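Local coordinates for protein Crov588 (Cafeteriavirus, PDB 6NYR) that is of unknown function but folds as a circular leucine-rich-repeat protein built from many FNIP repeats, at residues N461-L473 against L478-P492. Numbering follows the deposited sequence.
Sequences NQKITENVLPNSL and LGHNFNQKIIENVLP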
# COMPACT_ATOMS: atom_id res chain seq x y z
N ASN A 461 -1.66 -10.49 -30.40
CA ASN A 461 -1.50 -11.87 -30.84
C ASN A 461 -0.91 -11.90 -32.25
O ASN A 461 -1.40 -12.59 -33.14
CB ASN A 461 -2.83 -12.61 -30.77
CG ASN A 461 -2.70 -14.09 -31.03
OD1 ASN A 461 -1.63 -14.67 -30.84
ND2 ASN A 461 -3.79 -14.72 -31.46
N GLN A 462 0.17 -11.15 -32.46
CA GLN A 462 0.87 -11.10 -33.73
C GLN A 462 2.20 -11.83 -33.63
O GLN A 462 2.78 -11.96 -32.54
CB GLN A 462 1.11 -9.66 -34.19
CG GLN A 462 -0.14 -8.82 -34.39
CD GLN A 462 -1.04 -9.37 -35.48
OE1 GLN A 462 -0.58 -10.00 -36.43
NE2 GLN A 462 -2.34 -9.12 -35.36
N LYS A 463 2.68 -12.32 -34.77
CA LYS A 463 3.97 -12.98 -34.81
C LYS A 463 5.08 -12.01 -34.42
O LYS A 463 5.01 -10.80 -34.67
CB LYS A 463 4.25 -13.53 -36.21
CG LYS A 463 3.32 -14.63 -36.67
CD LYS A 463 3.73 -15.10 -38.07
CE LYS A 463 2.87 -16.25 -38.55
NZ LYS A 463 1.42 -15.94 -38.48
N ILE A 464 6.13 -12.56 -33.81
CA ILE A 464 7.35 -11.82 -33.50
C ILE A 464 8.48 -12.55 -34.22
O ILE A 464 8.87 -13.65 -33.81
CB ILE A 464 7.62 -11.73 -31.99
CG1 ILE A 464 6.39 -11.20 -31.26
CG2 ILE A 464 8.83 -10.84 -31.73
CD1 ILE A 464 6.53 -11.16 -29.75
N THR A 465 9.02 -11.94 -35.27
CA THR A 465 10.05 -12.54 -36.09
C THR A 465 11.42 -12.00 -35.67
O THR A 465 11.59 -11.40 -34.61
CB THR A 465 9.74 -12.31 -37.56
OG1 THR A 465 9.58 -10.91 -37.81
CG2 THR A 465 8.44 -13.04 -37.95
N GLU A 466 12.42 -12.23 -36.51
CA GLU A 466 13.81 -11.98 -36.12
C GLU A 466 14.12 -10.49 -36.04
O GLU A 466 13.52 -9.66 -36.72
CB GLU A 466 14.77 -12.63 -37.12
CG GLU A 466 14.65 -14.14 -37.23
CD GLU A 466 15.80 -14.75 -38.01
OE1 GLU A 466 16.96 -14.34 -37.80
OE2 GLU A 466 15.54 -15.65 -38.85
N ASN A 467 15.11 -10.17 -35.19
CA ASN A 467 15.62 -8.81 -35.02
C ASN A 467 14.50 -7.79 -34.88
O ASN A 467 14.67 -6.62 -35.23
CB ASN A 467 16.57 -8.42 -36.16
CG ASN A 467 17.45 -7.23 -35.81
OD1 ASN A 467 17.96 -7.13 -34.69
ND2 ASN A 467 17.61 -6.31 -36.76
N VAL A 468 13.36 -8.22 -34.36
CA VAL A 468 12.28 -7.29 -34.03
C VAL A 468 12.47 -6.74 -32.62
O VAL A 468 12.34 -5.53 -32.39
CB VAL A 468 10.91 -7.99 -34.17
CG1 VAL A 468 9.80 -7.12 -33.59
CG2 VAL A 468 10.63 -8.32 -35.63
N LEU A 469 12.76 -7.60 -31.67
CA LEU A 469 12.90 -7.18 -30.28
C LEU A 469 14.22 -6.45 -30.07
O LEU A 469 15.24 -6.84 -30.64
CB LEU A 469 12.81 -8.39 -29.35
CG LEU A 469 11.48 -9.14 -29.37
CD1 LEU A 469 11.51 -10.28 -28.35
CD2 LEU A 469 10.30 -8.21 -29.11
N PRO A 470 14.21 -5.38 -29.29
CA PRO A 470 15.44 -4.58 -29.12
C PRO A 470 16.53 -5.35 -28.40
O PRO A 470 16.28 -6.30 -27.65
CB PRO A 470 14.98 -3.37 -28.30
CG PRO A 470 13.67 -3.76 -27.70
CD PRO A 470 13.05 -4.77 -28.62
N ASN A 471 17.77 -4.91 -28.63
CA ASN A 471 18.93 -5.61 -28.11
C ASN A 471 19.01 -5.54 -26.59
O ASN A 471 19.49 -6.50 -25.96
CB ASN A 471 20.21 -5.03 -28.72
CG ASN A 471 20.18 -5.02 -30.24
OD1 ASN A 471 20.48 -4.00 -30.87
ND2 ASN A 471 19.81 -6.15 -30.83
N SER A 472 18.56 -4.45 -25.99
CA SER A 472 18.71 -4.24 -24.56
C SER A 472 17.57 -4.81 -23.74
O SER A 472 17.56 -4.65 -22.51
CB SER A 472 18.85 -2.74 -24.27
OG SER A 472 18.06 -1.98 -25.18
N LEU A 473 16.61 -5.49 -24.37
CA LEU A 473 15.42 -5.95 -23.66
C LEU A 473 15.78 -6.92 -22.55
O LEU A 473 16.44 -7.94 -22.78
CB LEU A 473 14.46 -6.62 -24.64
CG LEU A 473 13.00 -6.72 -24.19
CD1 LEU A 473 12.37 -5.34 -24.17
CD2 LEU A 473 12.22 -7.67 -25.09
N LEU A 478 4.00 -11.03 -22.19
CA LEU A 478 2.98 -11.22 -23.21
C LEU A 478 1.63 -11.44 -22.54
O LEU A 478 1.55 -11.92 -21.40
CB LEU A 478 3.33 -12.41 -24.11
CG LEU A 478 4.61 -12.15 -24.91
CD1 LEU A 478 5.35 -13.44 -25.21
CD2 LEU A 478 4.30 -11.41 -26.20
N GLY A 479 0.57 -11.07 -23.25
CA GLY A 479 -0.74 -10.93 -22.67
C GLY A 479 -1.63 -12.14 -22.87
O GLY A 479 -1.22 -13.19 -23.35
N HIS A 480 -2.90 -11.95 -22.49
CA HIS A 480 -3.86 -13.05 -22.45
C HIS A 480 -3.90 -13.83 -23.75
O HIS A 480 -3.85 -15.07 -23.76
CB HIS A 480 -5.25 -12.51 -22.11
CG HIS A 480 -6.25 -13.56 -21.75
ND1 HIS A 480 -6.92 -14.31 -22.69
CD2 HIS A 480 -6.69 -13.99 -20.54
CE1 HIS A 480 -7.72 -15.16 -22.08
NE2 HIS A 480 -7.61 -14.99 -20.78
N ASN A 481 -4.00 -13.12 -24.88
CA ASN A 481 -4.32 -13.77 -26.14
C ASN A 481 -3.11 -14.18 -26.96
O ASN A 481 -3.29 -14.82 -27.99
CB ASN A 481 -5.21 -12.85 -26.99
CG ASN A 481 -6.61 -12.73 -26.45
OD1 ASN A 481 -6.95 -13.31 -25.42
ND2 ASN A 481 -7.45 -11.97 -27.15
N PHE A 482 -1.90 -13.83 -26.54
CA PHE A 482 -0.74 -14.17 -27.35
C PHE A 482 -0.59 -15.68 -27.45
O PHE A 482 -0.50 -16.37 -26.43
CB PHE A 482 0.54 -13.57 -26.78
CG PHE A 482 1.74 -13.89 -27.61
CD1 PHE A 482 2.01 -13.18 -28.76
CD2 PHE A 482 2.59 -14.93 -27.26
CE1 PHE A 482 3.11 -13.48 -29.54
CE2 PHE A 482 3.69 -15.23 -28.03
CZ PHE A 482 3.95 -14.51 -29.17
N ASN A 483 -0.56 -16.19 -28.67
CA ASN A 483 -0.42 -17.62 -28.91
C ASN A 483 0.22 -17.86 -30.28
O ASN A 483 -0.33 -18.53 -31.15
CB ASN A 483 -1.79 -18.30 -28.80
CG ASN A 483 -1.68 -19.81 -28.72
OD1 ASN A 483 -0.62 -20.36 -28.42
ND2 ASN A 483 -2.79 -20.50 -29.00
N GLN A 484 1.41 -17.29 -30.48
CA GLN A 484 2.18 -17.48 -31.70
C GLN A 484 3.48 -18.21 -31.38
O GLN A 484 4.01 -18.10 -30.27
CB GLN A 484 2.49 -16.14 -32.39
CG GLN A 484 1.25 -15.32 -32.76
CD GLN A 484 0.29 -16.04 -33.69
OE1 GLN A 484 0.70 -16.70 -34.64
NE2 GLN A 484 -1.00 -15.92 -33.41
N LYS A 485 3.97 -18.97 -32.36
CA LYS A 485 5.24 -19.66 -32.22
C LYS A 485 6.37 -18.66 -31.96
O LYS A 485 6.43 -17.60 -32.59
CB LYS A 485 5.55 -20.45 -33.49
CG LYS A 485 4.77 -21.74 -33.67
CD LYS A 485 5.10 -22.36 -35.03
CE LYS A 485 4.48 -23.74 -35.19
NZ LYS A 485 3.00 -23.70 -35.33
N ILE A 486 7.25 -19.00 -31.03
CA ILE A 486 8.48 -18.24 -30.77
C ILE A 486 9.66 -19.06 -31.29
O ILE A 486 9.87 -20.20 -30.86
CB ILE A 486 8.64 -17.89 -29.28
CG1 ILE A 486 7.35 -17.23 -28.79
CG2 ILE A 486 9.85 -16.99 -29.09
CD1 ILE A 486 7.45 -16.62 -27.40
N ILE A 487 10.41 -18.48 -32.21
CA ILE A 487 11.39 -19.20 -33.01
C ILE A 487 12.80 -18.80 -32.59
O ILE A 487 13.01 -17.89 -31.80
CB ILE A 487 11.17 -18.94 -34.52
CG1 ILE A 487 9.74 -19.30 -34.92
CG2 ILE A 487 12.15 -19.71 -35.39
CD1 ILE A 487 9.32 -20.71 -34.53
N GLU A 488 13.78 -19.54 -33.13
CA GLU A 488 15.19 -19.19 -33.00
C GLU A 488 15.45 -17.75 -33.41
O GLU A 488 14.87 -17.26 -34.38
CB GLU A 488 16.03 -20.14 -33.86
CG GLU A 488 17.49 -20.24 -33.50
CD GLU A 488 18.09 -21.61 -33.82
OE1 GLU A 488 17.32 -22.52 -34.20
OE2 GLU A 488 19.32 -21.76 -33.72
N ASN A 489 16.31 -17.08 -32.66
CA ASN A 489 16.80 -15.75 -33.01
C ASN A 489 15.68 -14.72 -32.98
O ASN A 489 15.65 -13.79 -33.80
CB ASN A 489 17.49 -15.74 -34.38
CG ASN A 489 18.73 -16.62 -34.43
OD1 ASN A 489 19.59 -16.54 -33.56
ND2 ASN A 489 18.82 -17.45 -35.46
N VAL A 490 14.75 -14.86 -32.05
CA VAL A 490 13.73 -13.86 -31.80
C VAL A 490 13.95 -13.16 -30.46
O VAL A 490 13.97 -11.93 -30.38
CB VAL A 490 12.31 -14.48 -31.87
CG1 VAL A 490 11.26 -13.45 -31.48
CG2 VAL A 490 12.04 -15.02 -33.27
N LEU A 491 14.15 -13.94 -29.40
CA LEU A 491 14.39 -13.36 -28.08
C LEU A 491 15.82 -12.87 -27.98
O LEU A 491 16.76 -13.63 -28.25
CB LEU A 491 14.10 -14.41 -27.00
CG LEU A 491 12.67 -14.95 -27.01
CD1 LEU A 491 12.52 -16.15 -26.08
CD2 LEU A 491 11.65 -13.87 -26.67
N PRO A 492 16.04 -11.61 -27.60
CA PRO A 492 17.40 -11.06 -27.60
C PRO A 492 18.25 -11.62 -26.47
O PRO A 492 17.77 -12.31 -25.56
CB PRO A 492 17.19 -9.55 -27.45
CG PRO A 492 15.86 -9.42 -26.77
CD PRO A 492 15.03 -10.60 -27.21
O HOH W 1 8.92 -16.06 -33.27
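Asn461 reaches across to the next coil, where its side-chain amide oxygen OD1 takes two donors. With CG anti to the backbone N (chi1 -172°), its OD1 accepts the backbone N of Asn483 at 2.9 Å and NE2 of Gln484 at 2.9 Å. The two donors come from opposite faces of the Asn461 amide plane, so the oxygen is clamped between main chain and side chain. Gln484 turns back through a bend at chi2 (-59°); the two side chains cross at about a right angle, with their amide planes 46° apart and the acceptor lying close to the Gln484 amide plane. The same pair of donors recurs in the coils before and after: Asn439 OD1 receives Asn461 N and Gln462 NE2, and Asn483 OD1 receives Asn505 N and Gln506 NE2.

Deeper in, the Phe482 ring carries Leu478 CD2 over the centre of one face, while its edge meets Gln462 O, 3.4 Å from CE1. Ile464 lays CG2 against CG1 of Val490 (3.6 Å), and a water donates to Ile464 O and Lys485 O and accepts from Ile487 N. Further along, Leu469 CD1 packs on Pro492 CD at 3.7 Å, and the Pro492 ring also meets Leu473 CB through CG. The hydrogen-bonded run of asparagines from coil to coil, beside apolar layers, resembles the asparagine ladder and hydrophobic core of leucine-rich-repeat solenoids, here joining consecutive FNIP repeats of the ring.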